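Local coordinates for divalent-cation tolerance protein CutA (Pyrococcus horikoshii, PDB 1UKU) that takes part in resistance to heavy metals, forming homotrimers that bind copper where two trimers meet and probably assemble further upon doing so, at residues A[6-11]-A[15-20]; A[24-29]-A[62-67]; A[67-72]-A[78-83]. All blocks are in the same frame, centred on the assembly; numbering follows the deposited sequence.

Interaction 1: A[6-11]-A[15-20]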
ATOM      1  N   THR A   6      -0.713   2.933   9.277  1.00  6.54           N
ATOM      2  CA  THR A   6      -1.704   3.381  10.237  1.00  6.45           C
ATOM      3  C   THR A   6      -2.532   4.479   9.577  1.00  7.41           C
ATOM      4  O   THR A   6      -2.194   4.968   8.511  1.00  7.89           O
ATOM      5  CB  THR A   6      -1.026   3.825  11.551  1.00  6.46           C
ATOM      6  OG1 THR A   6      -2.045   4.065  12.539  1.00  8.84           O
ATOM      7  CG2 THR A   6      -0.214   5.086  11.424  1.00  8.62           C
ATOM      8  N   THR A   7      -3.655   4.820  10.177  1.00  6.64           N
ATOM      9  CA  THR A   7      -4.506   5.853   9.641  1.00  6.99           C
ATOM     10  C   THR A   7      -4.800   6.851  10.709  1.00  7.18           C
ATOM     11  O   THR A   7      -4.784   6.526  11.890  1.00  8.06           O
ATOM     12  CB  THR A   7      -5.807   5.318   9.057  1.00  7.00           C
ATOM     13  OG1 THR A   7      -6.703   4.918  10.116  1.00  9.21           O
ATOM     14  CG2 THR A   7      -5.583   4.105   8.188  1.00  8.08           C
ATOM     15  N   PHE A   8      -5.065   8.068  10.272  1.00  6.52           N
ATOM     16  CA  PHE A   8      -5.310   9.224  11.158  1.00  7.25           C
ATOM     17  C   PHE A   8      -6.558   9.975  10.720  1.00  7.49           C
ATOM     18  O   PHE A   8      -6.917   9.945   9.555  1.00  6.53           O
ATOM     19  CB  PHE A   8      -4.132  10.214  11.123  1.00  7.08           C
ATOM     20  CG  PHE A   8      -2.838   9.666  11.641  1.00  7.00           C
ATOM     21  CD1 PHE A   8      -2.582   9.660  13.001  1.00  9.00           C
ATOM     22  CD2 PHE A   8      -1.866   9.137  10.766  1.00  8.95           C
ATOM     23  CE1 PHE A   8      -1.398   9.171  13.490  1.00  9.65           C
ATOM     24  CE2 PHE A   8      -0.655   8.642  11.282  1.00  9.04           C
ATOM     25  CZ  PHE A   8      -0.443   8.645  12.651  1.00  9.92           C
ATOM     26  N   PRO A   9      -7.226  10.646  11.653  1.00  8.82           N
ATOM     27  CA  PRO A   9      -8.446  11.375  11.313  1.00  9.31           C
ATOM     28  C   PRO A   9      -8.237  12.639  10.481  1.00 11.48           C
ATOM     29  O   PRO A   9      -9.189  13.016   9.795  1.00 14.02           O
ATOM     30  CB  PRO A   9      -9.056  11.645  12.682  1.00 10.16           C
ATOM     31  CG  PRO A   9      -7.883  11.744  13.557  1.00  9.25           C
ATOM     32  CD  PRO A   9      -6.995  10.600  13.096  1.00  8.73           C
ATOM     33  N   ASP A  10      -7.061  13.262  10.490  1.00 11.84           N
ATOM     34  CA  ASP A  10      -6.739  14.254   9.456  1.00 13.37           C
ATOM     35  C   ASP A  10      -5.247  14.555   9.513  1.00 11.45           C
ATOM     36  O   ASP A  10      -4.462  13.833  10.158  1.00 10.79           O
ATOM     37  CB  ASP A  10      -7.547  15.570   9.553  1.00 14.59           C
ATOM     38  CG  ASP A  10      -7.636  16.340   8.197  1.00 14.38           C
ATOM     39  OD1 ASP A  10      -8.334  15.862   7.278  1.00 18.68           O
ATOM     40  OD2 ASP A  10      -7.073  17.457   7.981  1.00 15.42           O
ATOM     41  N   TRP A  11      -4.874  15.621   8.812  1.00 10.46           N
ATOM     42  CA  TRP A  11      -3.515  15.932   8.524  1.00  9.69           C
ATOM     43  C   TRP A  11      -2.771  16.435   9.729  1.00  9.40           C
ATOM     44  O   TRP A  11      -1.565  16.165   9.853  1.00  9.56           O
ATOM     45  CB  TRP A  11      -3.487  17.007   7.421  1.00  8.66           C
ATOM     46  CG  TRP A  11      -3.716  16.458   6.061  1.00  8.34           C
ATOM     47  CD1 TRP A  11      -4.875  16.444   5.370  1.00  9.11           C
ATOM     48  CD2 TRP A  11      -2.761  15.763   5.272  1.00  9.25           C
ATOM     49  NE1 TRP A  11      -4.700  15.816   4.168  1.00 10.32           N
ATOM     50  CE2 TRP A  11      -3.401  15.366   4.097  1.00  9.57           C
ATOM     51  CE3 TRP A  11      -1.405  15.445   5.447  1.00  9.94           C
ATOM     52  CZ2 TRP A  11      -2.725  14.667   3.086  1.00  9.10           C
ATOM     53  CZ3 TRP A  11      -0.746  14.769   4.456  1.00 10.22           C
ATOM     54  CH2 TRP A  11      -1.398  14.377   3.302  1.00  9.19           C
ATOM     55  N   GLU A  15       0.547  14.524  10.769  1.00  8.02           N
ATOM     56  CA  GLU A  15       1.847  15.191  10.673  1.00  9.14           C
ATOM     57  C   GLU A  15       2.502  15.317  12.042  1.00  9.51           C
ATOM     58  O   GLU A  15       3.708  15.109  12.158  1.00 10.69           O
ATOM     59  CB  GLU A  15       1.690  16.584  10.039  1.00  9.96           C
ATOM     60  CG  GLU A  15       1.458  16.531   8.541  1.00 12.09           C
ATOM     61  CD  GLU A  15       1.589  17.874   7.870  1.00 14.77           C
ATOM     62  OE1 GLU A  15       0.989  18.028   6.780  1.00 20.68           O
ATOM     63  OE2 GLU A  15       2.338  18.718   8.384  1.00 19.39           O
ATOM     64  N   LYS A  16       1.729  15.626  13.090  1.00 10.03           N
ATOM     65  CA  LYS A  16       2.290  15.761  14.431  1.00 11.12           C
ATOM     66  C   LYS A  16       2.924  14.449  14.866  1.00 10.71           C
ATOM     67  O   LYS A  16       4.055  14.404  15.339  1.00  9.92           O
ATOM     68  CB  LYS A  16       1.207  16.135  15.432  1.00 12.02           C
ATOM     69  CG  LYS A  16       1.728  16.317  16.857  1.00 15.98           C
ATOM     70  CD  LYS A  16       0.608  16.857  17.736  1.00 21.59           C
ATOM     71  CE  LYS A  16       0.816  16.554  19.199  1.00 24.69           C
ATOM     72  NZ  LYS A  16      -0.371  16.984  19.989  1.00 27.27           N
ATOM     73  N   VAL A  17       2.186  13.357  14.673  1.00  9.80           N
ATOM     74  CA  VAL A  17       2.647  12.043  15.104  1.00  9.12           C
ATOM     75  C   VAL A  17       3.863  11.634  14.293  1.00  8.33           C
ATOM     76  O   VAL A  17       4.860  11.229  14.843  1.00  9.19           O
ATOM     77  CB  VAL A  17       1.515  11.007  15.064  1.00  9.60           C
ATOM     78  CG1 VAL A  17       2.047   9.594  15.352  1.00  9.33           C
ATOM     79  CG2 VAL A  17       0.434  11.386  16.090  1.00  8.33           C
ATOM     80  N   VAL A  18       3.813  11.801  12.978  1.00  8.30           N
ATOM     81  CA  VAL A  18       4.939  11.402  12.127  1.00  9.50           C
ATOM     82  C   VAL A  18       6.195  12.210  12.409  1.00  8.83           C
ATOM     83  O   VAL A  18       7.308  11.648  12.469  1.00  8.81           O
ATOM     84  CB  VAL A  18       4.555  11.480  10.644  1.00 10.93           C
ATOM     85  CG1 VAL A  18       5.752  11.568   9.709  1.00 14.42           C
ATOM     86  CG2 VAL A  18       3.647  10.301  10.308  1.00 11.79           C
ATOM     87  N   LYS A  19       6.022  13.500  12.620  1.00  9.35           N
ATOM     88  CA  LYS A  19       7.178  14.342  12.927  1.00  9.80           C
ATOM     89  C   LYS A  19       7.765  13.949  14.312  1.00  9.86           C
ATOM     90  O   LYS A  19       8.984  13.924  14.462  1.00  9.81           O
ATOM     91  CB  LYS A  19       6.841  15.839  12.859  1.00 10.46           C
ATOM     92  CG  LYS A  19       6.546  16.340  11.464  1.00 12.10           C
ATOM     93  CD  LYS A  19       6.265  17.837  11.394  1.00 16.79           C
ATOM     94  CE  LYS A  19       5.956  18.265   9.971  1.00 18.32           C
ATOM     95  NZ  LYS A  19       5.685  19.730   9.879  1.00 22.16           N
ATOM     96  N   THR A  20       6.932  13.614  15.298  1.00  9.65           N
ATOM     97  CA  THR A  20       7.430  13.118  16.600  1.00  9.32           C
ATOM     98  C   THR A  20       8.217  11.814  16.413  1.00  9.27           C
ATOM     99  O   THR A  20       9.254  11.616  17.027  1.00 10.70           O
ATOM    100  CB  THR A  20       6.270  12.895  17.555  1.00 10.47           C
ATOM    101  OG1 THR A  20       5.587  14.148  17.755  1.00 13.53           O
ATOM    102  CG2 THR A  20       6.754  12.449  18.888  1.00 10.21           C
TER
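The phenyl ring of F8 overlaps the isopropyl group of V17, its far end lying against the whole branch point: CE1 comes within 3.8 Å of V17 CB, and F8 CZ stands 3.8 Å from V17 CG1. V17 has CG1 anti to its backbone N (chi1 173°), which leaves both methyls near the ring. The approach is oblique, an apolar contact between the end of a strand and the helix that follows it. Nearer the start of the helix the backbone takes over. E15 N donates to W11 O at 2.8 Å with an N-H...O angle of 164°, a regular first-turn helical bond, while CB and CG of E15 lie against the same carbonyl oxygen. The E15 chain then runs out extended, bringing OE1 to 3.8 Å from W11 CE3, with the carboxylate plane 83° from that of the indole. The indole nitrogen NE1 is held by E34, and R36 of the second subunit makes a cation-pi contact with the ring. F8 also stacks on H73. Helix 11-23 thus lies over strands 2-8, 29-41 and 44-57, with L72 of helix 62-72 against V17.

Interaction 2: A[24-29]-A[62-67]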
ATOM      1  N   GLU A  24      12.178  11.192  17.224  1.00 10.27           N
ATOM      2  CA  GLU A  24      12.572  10.102  18.097  1.00  9.93           C
ATOM      3  C   GLU A  24      13.357   9.043  17.375  1.00  9.42           C
ATOM      4  O   GLU A  24      13.749   8.049  17.980  1.00 10.96           O
ATOM      5  CB  GLU A  24      11.344   9.530  18.803  1.00  9.83           C
ATOM      6  CG  GLU A  24      10.801  10.530  19.794  1.00 12.22           C
ATOM      7  CD  GLU A  24       9.569  10.078  20.524  1.00 13.85           C
ATOM      8  OE1 GLU A  24       8.899  10.948  21.116  1.00 16.75           O
ATOM      9  OE2 GLU A  24       9.286   8.868  20.513  1.00 16.43           O
ATOM     10  N   ARG A  25      13.561   9.248  16.070  1.00  9.25           N
ATOM     11  CA  ARG A  25      14.393   8.419  15.214  1.00  9.92           C
ATOM     12  C   ARG A  25      13.864   6.966  15.127  1.00 10.07           C
ATOM     13  O   ARG A  25      14.575   6.010  14.882  1.00 11.37           O
ATOM     14  CB  ARG A  25      15.865   8.604  15.629  1.00 10.91           C
ATOM     15  CG  ARG A  25      16.378  10.030  15.243  1.00 12.60           C
ATOM     16  CD  ARG A  25      16.903  10.083  13.873  1.00 14.21           C
ATOM     17  NE  ARG A  25      17.427  11.379  13.423  1.00 16.05           N
ATOM     18  CZ  ARG A  25      17.942  11.587  12.212  1.00 18.33           C
ATOM     19  NH1 ARG A  25      17.962  10.613  11.331  1.00 19.53           N
ATOM     20  NH2 ARG A  25      18.401  12.788  11.843  1.00 20.70           N
ATOM     21  N   LEU A  26      12.535   6.850  15.237  1.00  9.10           N
ATOM     22  CA  LEU A  26      11.876   5.553  15.195  1.00  8.13           C
ATOM     23  C   LEU A  26      11.478   5.117  13.795  1.00  7.66           C
ATOM     24  O   LEU A  26      11.187   3.942  13.599  1.00  8.38           O
ATOM     25  CB  LEU A  26      10.663   5.496  16.116  1.00  8.89           C
ATOM     26  CG  LEU A  26      11.052   5.530  17.591  1.00 10.18           C
ATOM     27  CD1 LEU A  26       9.805   5.707  18.441  1.00 11.46           C
ATOM     28  CD2 LEU A  26      11.795   4.263  17.981  1.00 12.77           C
ATOM     29  N   ILE A  27      11.420   6.083  12.884  1.00  7.44           N
ATOM     30  CA  ILE A  27      11.147   5.843  11.459  1.00  7.71           C
ATOM     31  C   ILE A  27      12.125   6.651  10.646  1.00  7.77           C
ATOM     32  O   ILE A  27      12.575   7.685  11.106  1.00  8.18           O
ATOM     33  CB  ILE A  27       9.673   6.175  11.045  1.00  6.99           C
ATOM     34  CG1 ILE A  27       9.351   7.664  11.135  1.00  6.24           C
ATOM     35  CG2 ILE A  27       8.704   5.339  11.864  1.00  8.42           C
ATOM     36  CD1 ILE A  27       7.926   7.997  10.673  1.00  8.01           C
ATOM     37  N   ALA A  28      12.410   6.177   9.433  1.00  8.02           N
ATOM     38  CA  ALA A  28      13.227   6.938   8.500  1.00  8.81           C
ATOM     39  C   ALA A  28      12.413   7.860   7.609  1.00  9.68           C
ATOM     40  O   ALA A  28      12.913   8.876   7.134  1.00  9.91           O
ATOM     41  CB  ALA A  28      14.045   6.018   7.635  1.00  9.46           C
ATOM     42  N   CYS A  29      11.170   7.480   7.346  1.00  9.63           N
ATOM     43  CA  CYS A  29      10.324   8.309   6.509  1.00 11.39           C
ATOM     44  C   CYS A  29       8.893   7.859   6.586  1.00  8.15           C
ATOM     45  O   CYS A  29       8.575   6.764   7.051  1.00  8.31           O
ATOM     46  CB  CYS A  29      10.821   8.277   5.098  1.00 13.30           C
ATOM     47  SG  CYS A  29      10.680   6.711   4.439  1.00 22.81           S
ATOM     48  N   TRP A  62      10.361  -2.406  15.599  1.00  8.07           N
ATOM     49  CA  TRP A  62       8.902  -2.617  15.534  1.00  8.17           C
ATOM     50  C   TRP A  62       8.206  -2.443  16.881  1.00  8.46           C
ATOM     51  O   TRP A  62       7.246  -1.712  16.986  1.00  8.15           O
ATOM     52  CB  TRP A  62       8.576  -3.983  14.951  1.00  8.71           C
ATOM     53  CG  TRP A  62       7.185  -4.453  15.191  1.00  7.46           C
ATOM     54  CD1 TRP A  62       6.823  -5.598  15.818  1.00  8.86           C
ATOM     55  CD2 TRP A  62       5.973  -3.827  14.765  1.00  8.06           C
ATOM     56  NE1 TRP A  62       5.451  -5.724  15.833  1.00  8.60           N
ATOM     57  CE2 TRP A  62       4.902  -4.633  15.217  1.00  8.29           C
ATOM     58  CE3 TRP A  62       5.674  -2.637  14.100  1.00  7.23           C
ATOM     59  CZ2 TRP A  62       3.565  -4.321  14.965  1.00  8.22           C
ATOM     60  CZ3 TRP A  62       4.329  -2.320  13.875  1.00  7.86           C
ATOM     61  CH2 TRP A  62       3.299  -3.157  14.303  1.00  8.25           C
ATOM     62  N   GLU A  63       8.647  -3.139  17.923  1.00  8.98           N
ATOM     63  CA  GLU A  63       7.903  -3.101  19.179  1.00  8.84           C
ATOM     64  C   GLU A  63       7.932  -1.709  19.810  1.00  9.87           C
ATOM     65  O   GLU A  63       6.930  -1.227  20.312  1.00 10.71           O
ATOM     66  CB  GLU A  63       8.401  -4.179  20.185  1.00  9.12           C
ATOM     67  CG  GLU A  63       8.074  -5.612  19.769  1.00 11.71           C
ATOM     68  CD  GLU A  63       6.587  -5.903  19.617  1.00 10.74           C
ATOM     69  OE1 GLU A  63       5.723  -5.115  20.070  1.00 14.53           O
ATOM     70  OE2 GLU A  63       6.287  -6.972  19.034  1.00 15.02           O
ATOM     71  N   GLU A  64       9.087  -1.057  19.754  1.00  9.84           N
ATOM     72  CA  GLU A  64       9.201   0.278  20.276  1.00 10.93           C
ATOM     73  C   GLU A  64       8.323   1.234  19.482  1.00 10.31           C
ATOM     74  O   GLU A  64       7.695   2.112  20.037  1.00 10.49           O
ATOM     75  CB  GLU A  64      10.675   0.710  20.255  1.00 12.52           C
ATOM     76  CG  GLU A  64      10.943   2.022  20.955  1.00 15.10           C
ATOM     77  CD  GLU A  64      12.419   2.357  21.075  1.00 15.10           C
ATOM     78  OE1 GLU A  64      12.679   3.424  21.654  1.00 18.49           O
ATOM     79  OE2 GLU A  64      13.284   1.599  20.575  1.00 17.86           O
ATOM     80  N   LEU A  65       8.308   1.076  18.161  1.00  9.12           N
ATOM     81  CA  LEU A  65       7.529   1.966  17.308  1.00  8.81           C
ATOM     82  C   LEU A  65       6.035   1.756  17.548  1.00  8.87           C
ATOM     83  O   LEU A  65       5.271   2.704  17.640  1.00  8.41           O
ATOM     84  CB  LEU A  65       7.872   1.727  15.840  1.00  8.10           C
ATOM     85  CG  LEU A  65       6.993   2.472  14.826  1.00  7.82           C
ATOM     86  CD1 LEU A  65       7.048   3.962  15.042  1.00  8.92           C
ATOM     87  CD2 LEU A  65       7.373   2.095  13.419  1.00  7.69           C
ATOM     88  N   LYS A  66       5.625   0.494  17.643  1.00  9.38           N
ATOM     89  CA  LYS A  66       4.239   0.169  17.885  1.00  9.26           C
ATOM     90  C   LYS A  66       3.776   0.787  19.200  1.00  9.71           C
ATOM     91  O   LYS A  66       2.696   1.381  19.263  1.00  8.91           O
ATOM     92  CB  LYS A  66       4.045  -1.328  17.922  1.00  9.98           C
ATOM     93  CG  LYS A  66       2.595  -1.707  18.199  1.00 12.08           C
ATOM     94  CD  LYS A  66       2.356  -3.190  18.264  1.00 15.66           C
ATOM     95  CE  LYS A  66       2.177  -3.602  19.673  1.00 20.58           C
ATOM     96  NZ  LYS A  66       2.916  -4.812  19.941  1.00 19.69           N
ATOM     97  N   GLU A  67       4.589   0.680  20.246  1.00 10.52           N
ATOM     98  CA  GLU A  67       4.210   1.289  21.527  1.00 10.29           C
ATOM     99  C   GLU A  67       4.099   2.793  21.421  1.00 10.18           C
ATOM    100  O   GLU A  67       3.137   3.376  21.938  1.00  9.73           O
ATOM    101  CB  GLU A  67       5.219   0.943  22.627  1.00 11.80           C
ATOM    102  CG  GLU A  67       4.931   1.635  23.968  1.00 13.95           C
ATOM    103  CD  GLU A  67       3.583   1.284  24.614  1.00 18.62           C
ATOM    104  OE1 GLU A  67       3.040   2.122  25.401  1.00 22.75           O
ATOM    105  OE2 GLU A  67       3.008   0.211  24.373  1.00 17.81           O
TER
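E64 is the first residue of helical segment 62-67 to touch across, its side chain meeting that of L26. With CG anti to the backbone N (chi1 -172°), the extended chain points its CG and CD outward past the L26 side chain, crossing it at roughly a right angle: L26 CD2 is 3.7 Å from E64 CD and 3.8 Å from E64 CG. The carboxylate itself is engaged beyond the contact, by a salt bridge from OE1 to K101.

L65 carries the apolar centre. Although its CB does not head straight across, the forked end does: L65 CD1 and CD2 both lie about the CG2 methyl of I27, each at 3.8 Å, and CD1 also reaches L26 CB at 4.1 Å. L65 rests in addition on V4 and T57, and I27 on L55, which places both leucine and isoleucine over the sheet. No hydrogen bond joins the two segments; the contact is made by apolar side chains and the aliphatic part of E64. Earlier in the helix, W62 packs on I2 and V4 of strand 2-8 and bonds through NE1 to D87 of the third subunit.

On the other side of the contact, R25, the first residue to leave helical geometry after helix 11-23, has a positive phi (62°) and closes a Schellman motif; L26 and I27 follow directly. This is the familiar layout of a ferredoxin-like alpha/beta fold, helices 11-23 and 62-72 on one face of an antiparallel sheet, with the turn after the first packed against the side of the second.

Interaction 3: A[67-72]-A[78-83]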
ATOM      1  N   GLU A  67       4.589   0.680  20.246  1.00 10.52           N
ATOM      2  CA  GLU A  67       4.210   1.289  21.527  1.00 10.29           C
ATOM      3  C   GLU A  67       4.099   2.793  21.421  1.00 10.18           C
ATOM      4  O   GLU A  67       3.137   3.376  21.938  1.00  9.73           O
ATOM      5  CB  GLU A  67       5.219   0.943  22.627  1.00 11.80           C
ATOM      6  CG  GLU A  67       4.931   1.635  23.968  1.00 13.95           C
ATOM      7  CD  GLU A  67       3.583   1.284  24.614  1.00 18.62           C
ATOM      8  OE1 GLU A  67       3.040   2.122  25.401  1.00 22.75           O
ATOM      9  OE2 GLU A  67       3.008   0.211  24.373  1.00 17.81           O
ATOM     10  N   ARG A  68       5.046   3.435  20.738  1.00 10.35           N
ATOM     11  CA  ARG A  68       4.974   4.876  20.597  1.00 10.53           C
ATOM     12  C   ARG A  68       3.751   5.319  19.787  1.00  9.96           C
ATOM     13  O   ARG A  68       3.096   6.307  20.137  1.00 10.06           O
ATOM     14  CB  ARG A  68       6.266   5.454  20.033  1.00 10.66           C
ATOM     15  CG  ARG A  68       7.342   5.618  21.058  1.00 16.01           C
ATOM     16  CD  ARG A  68       6.950   6.530  22.240  1.00 15.85           C
ATOM     17  NE  ARG A  68       7.047   7.969  22.007  1.00 15.77           N
ATOM     18  CZ  ARG A  68       6.227   8.892  22.518  1.00 15.96           C
ATOM     19  NH1 ARG A  68       5.184   8.554  23.260  1.00 18.60           N
ATOM     20  NH2 ARG A  68       6.450  10.168  22.286  1.00 17.24           N
ATOM     21  N   ILE A  69       3.405   4.588  18.743  1.00  8.93           N
ATOM     22  CA  ILE A  69       2.215   4.945  18.007  1.00  9.47           C
ATOM     23  C   ILE A  69       1.002   4.805  18.899  1.00  9.63           C
ATOM     24  O   ILE A  69       0.125   5.665  18.856  1.00 10.74           O
ATOM     25  CB  ILE A  69       2.081   4.123  16.720  1.00  8.46           C
ATOM     26  CG1 ILE A  69       3.193   4.511  15.732  1.00  7.80           C
ATOM     27  CG2 ILE A  69       0.695   4.352  16.065  1.00 10.19           C
ATOM     28  CD1 ILE A  69       3.327   3.522  14.568  1.00  8.55           C
ATOM     29  N   LYS A  70       0.937   3.746  19.707  1.00 10.47           N
ATOM     30  CA  LYS A  70      -0.210   3.590  20.609  1.00 10.81           C
ATOM     31  C   LYS A  70      -0.321   4.809  21.512  1.00 11.47           C
ATOM     32  O   LYS A  70      -1.403   5.302  21.763  1.00 13.90           O
ATOM     33  CB  LYS A  70      -0.079   2.312  21.450  1.00 11.34           C
ATOM     34  CG  LYS A  70      -0.321   1.040  20.683  1.00 13.10           C
ATOM     35  CD  LYS A  70       0.203  -0.177  21.416  1.00 17.41           C
ATOM     36  CE  LYS A  70      -0.625  -0.526  22.606  1.00 21.18           C
ATOM     37  NZ  LYS A  70      -0.018  -1.727  23.260  1.00 23.19           N
ATOM     38  N   GLU A  71       0.824   5.268  22.001  1.00 10.99           N
ATOM     39  CA  GLU A  71       0.889   6.384  22.932  1.00 12.04           C
ATOM     40  C   GLU A  71       0.596   7.731  22.285  1.00 12.48           C
ATOM     41  O   GLU A  71       0.204   8.687  22.968  1.00 15.27           O
ATOM     42  CB  GLU A  71       2.258   6.436  23.591  1.00 11.84           C
ATOM     43  CG  GLU A  71       2.476   5.318  24.581  1.00 12.07           C
ATOM     44  CD  GLU A  71       3.921   5.184  24.977  1.00 14.62           C
ATOM     45  OE1 GLU A  71       4.762   5.980  24.540  1.00 15.42           O
ATOM     46  OE2 GLU A  71       4.214   4.254  25.765  1.00 17.92           O
ATOM     47  N   LEU A  72       0.789   7.841  20.975  1.00 11.36           N
ATOM     48  CA  LEU A  72       0.589   9.121  20.284  1.00 11.28           C
ATOM     49  C   LEU A  72      -0.723   9.214  19.489  1.00 10.81           C
ATOM     50  O   LEU A  72      -1.125  10.308  19.073  1.00 11.67           O
ATOM     51  CB  LEU A  72       1.750   9.393  19.330  1.00 11.82           C
ATOM     52  CG  LEU A  72       3.076   9.644  20.035  1.00 11.57           C
ATOM     53  CD1 LEU A  72       4.212   9.652  19.013  1.00 12.33           C
ATOM     54  CD2 LEU A  72       3.062  10.959  20.779  1.00 13.86           C
ATOM     55  N   PRO A  78      -6.336   2.201  17.218  1.00 11.07           N
ATOM     56  CA  PRO A  78      -5.761   2.481  15.895  1.00 11.06           C
ATOM     57  C   PRO A  78      -5.384   1.202  15.209  1.00 10.52           C
ATOM     58  O   PRO A  78      -5.178   0.183  15.867  1.00 10.32           O
ATOM     59  CB  PRO A  78      -4.508   3.269  16.224  1.00 10.71           C
ATOM     60  CG  PRO A  78      -4.105   2.774  17.569  1.00 12.68           C
ATOM     61  CD  PRO A  78      -5.363   2.395  18.294  1.00 12.35           C
ATOM     62  N   ALA A  79      -5.265   1.259  13.887  1.00  9.62           N
ATOM     63  CA  ALA A  79      -4.643   0.194  13.114  1.00  9.68           C
ATOM     64  C   ALA A  79      -3.138   0.459  13.084  1.00  8.96           C
ATOM     65  O   ALA A  79      -2.687   1.511  12.642  1.00  9.28           O
ATOM     66  CB  ALA A  79      -5.185   0.158  11.713  1.00 11.23           C
ATOM     67  N   ILE A  80      -2.352  -0.505  13.540  1.00  8.05           N
ATOM     68  CA  ILE A  80      -0.903  -0.409  13.480  1.00  7.07           C
ATOM     69  C   ILE A  80      -0.383  -1.711  12.870  1.00  7.48           C
ATOM     70  O   ILE A  80      -0.172  -2.712  13.575  1.00  8.04           O
ATOM     71  CB  ILE A  80      -0.267  -0.168  14.877  1.00  7.93           C
ATOM     72  CG1 ILE A  80      -1.002   0.938  15.610  1.00  7.00           C
ATOM     73  CG2 ILE A  80       1.224   0.195  14.715  1.00  9.23           C
ATOM     74  CD1 ILE A  80      -0.534   1.119  17.064  1.00  8.41           C
ATOM     75  N   ILE A  81      -0.158  -1.685  11.561  1.00  6.79           N
ATOM     76  CA  ILE A  81      -0.023  -2.874  10.710  1.00  7.46           C
ATOM     77  C   ILE A  81       1.389  -2.962  10.158  1.00  7.42           C
ATOM     78  O   ILE A  81       1.819  -2.092   9.417  1.00  7.81           O
ATOM     79  CB  ILE A  81      -1.052  -2.787   9.581  1.00  8.04           C
ATOM     80  CG1 ILE A  81      -2.465  -3.050  10.154  1.00  8.30           C
ATOM     81  CG2 ILE A  81      -0.753  -3.764   8.460  1.00 10.02           C
ATOM     82  CD1 ILE A  81      -3.651  -2.739   9.234  1.00 12.05           C
ATOM     83  N   ARG A  82       2.101  -4.020  10.519  1.00  7.05           N
ATOM     84  CA  ARG A  82       3.460  -4.275  10.064  1.00  7.09           C
ATOM     85  C   ARG A  82       3.422  -5.213   8.866  1.00  6.72           C
ATOM     86  O   ARG A  82       2.872  -6.315   8.949  1.00  6.86           O
ATOM     87  CB  ARG A  82       4.299  -4.919  11.171  1.00  8.22           C
ATOM     88  CG  ARG A  82       5.599  -5.515  10.707  1.00  8.72           C
ATOM     89  CD  ARG A  82       6.426  -6.055  11.815  1.00  8.60           C
ATOM     90  NE  ARG A  82       7.497  -6.871  11.299  1.00 10.11           N
ATOM     91  CZ  ARG A  82       8.503  -7.339  12.029  1.00 10.60           C
ATOM     92  NH1 ARG A  82       8.593  -7.092  13.334  1.00 14.58           N
ATOM     93  NH2 ARG A  82       9.433  -8.071  11.442  1.00 12.83           N
ATOM     94  N   ILE A  83       4.022  -4.797   7.756  1.00  6.70           N
ATOM     95  CA  ILE A  83       4.268  -5.647   6.603  1.00  8.49           C
ATOM     96  C   ILE A  83       5.764  -5.674   6.328  1.00  7.55           C
ATOM     97  O   ILE A  83       6.387  -4.656   6.112  1.00  7.49           O
ATOM     98  CB  ILE A  83       3.454  -5.187   5.367  1.00  9.20           C
ATOM     99  CG1 ILE A  83       1.931  -5.352   5.619  1.00 11.76           C
ATOM    100  CG2 ILE A  83       3.853  -5.980   4.128  1.00  8.23           C
ATOM    101  CD1 ILE A  83       1.045  -4.442   4.780  1.00 14.67           C
TER
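Both isoleucines take the same chi1 rotamer, -68° in I69 and -47° in I80, which sets each CG2 anti to its own backbone N and each CG1 beside it. With chi2 extended in both, the two side chains slide past one another in opposite directions. Each therefore offers its long branch to the short branch of the other: I80 CD1 reaches I69 CG2 at 3.6 Å, and in return I69 CD1 lies 3.9 Å from I80 CG2. The I80 CG1 methylene completes the overlap at 3.8 Å from I69 CG2.

I80 CD1 is also met from the helix's next residue. The K70 chain crosses I80 at about a right angle and lays its CG methylene 3.6 Å from I80 CD1, so that this one methyl touches both I69 and K70. K70 bends at its third torsion and carries its ammonium away toward E67, in a long ion pair of K70 NZ with E67 OE2 at 3.8 Å. The lysine thus gives its hydrocarbon part to the contact and keeps its charge outside it. On the far flank of the helix R68 NH1 bonds to E71 OE1 at 2.9 Å, and R68 NH2 reaches E24.

Around this, I69 also packs on L21 of helix 11-23 and I80 on V4 of strand 2-8. P78 O and I80 N are both bonded to N89 of the third subunit, and I81 and R82 pair with a strand of that chain. In the ferredoxin-like fold this is the second helix, 62-72, packing on the chain that leads into the last sheet strand, 81-84, at the sheet edge.

Between the two segments themselves no hydrogen bond forms, so helix and chain are joined here by dispersion and the burial of hydrocarbon.

The three contacts come in series along the chain and all involve the helical layer on the four-stranded sheet. Interaction 1 uses helix 11-23 and interactions 2 and 3 use helix 62-72, sharing E67; their centres lie about 13 Å (1-2), 11 Å (1-3) and 9 Å (2-3) apart. Strands 2-8 and 81-84, reached by interactions 1 and 3, are sheet neighbours, and T6 OG1 probably hydrogen-bonds A79 O. A salt bridge from E24 to R68 ties interaction 2 to 3, and V17 and T20 meet L72 between 1 and 3. Interactions 1 and 2 both touch the second subunit, while 2 and 3 both touch the third, so the packing of both helices is adjacent to the trimer interfaces.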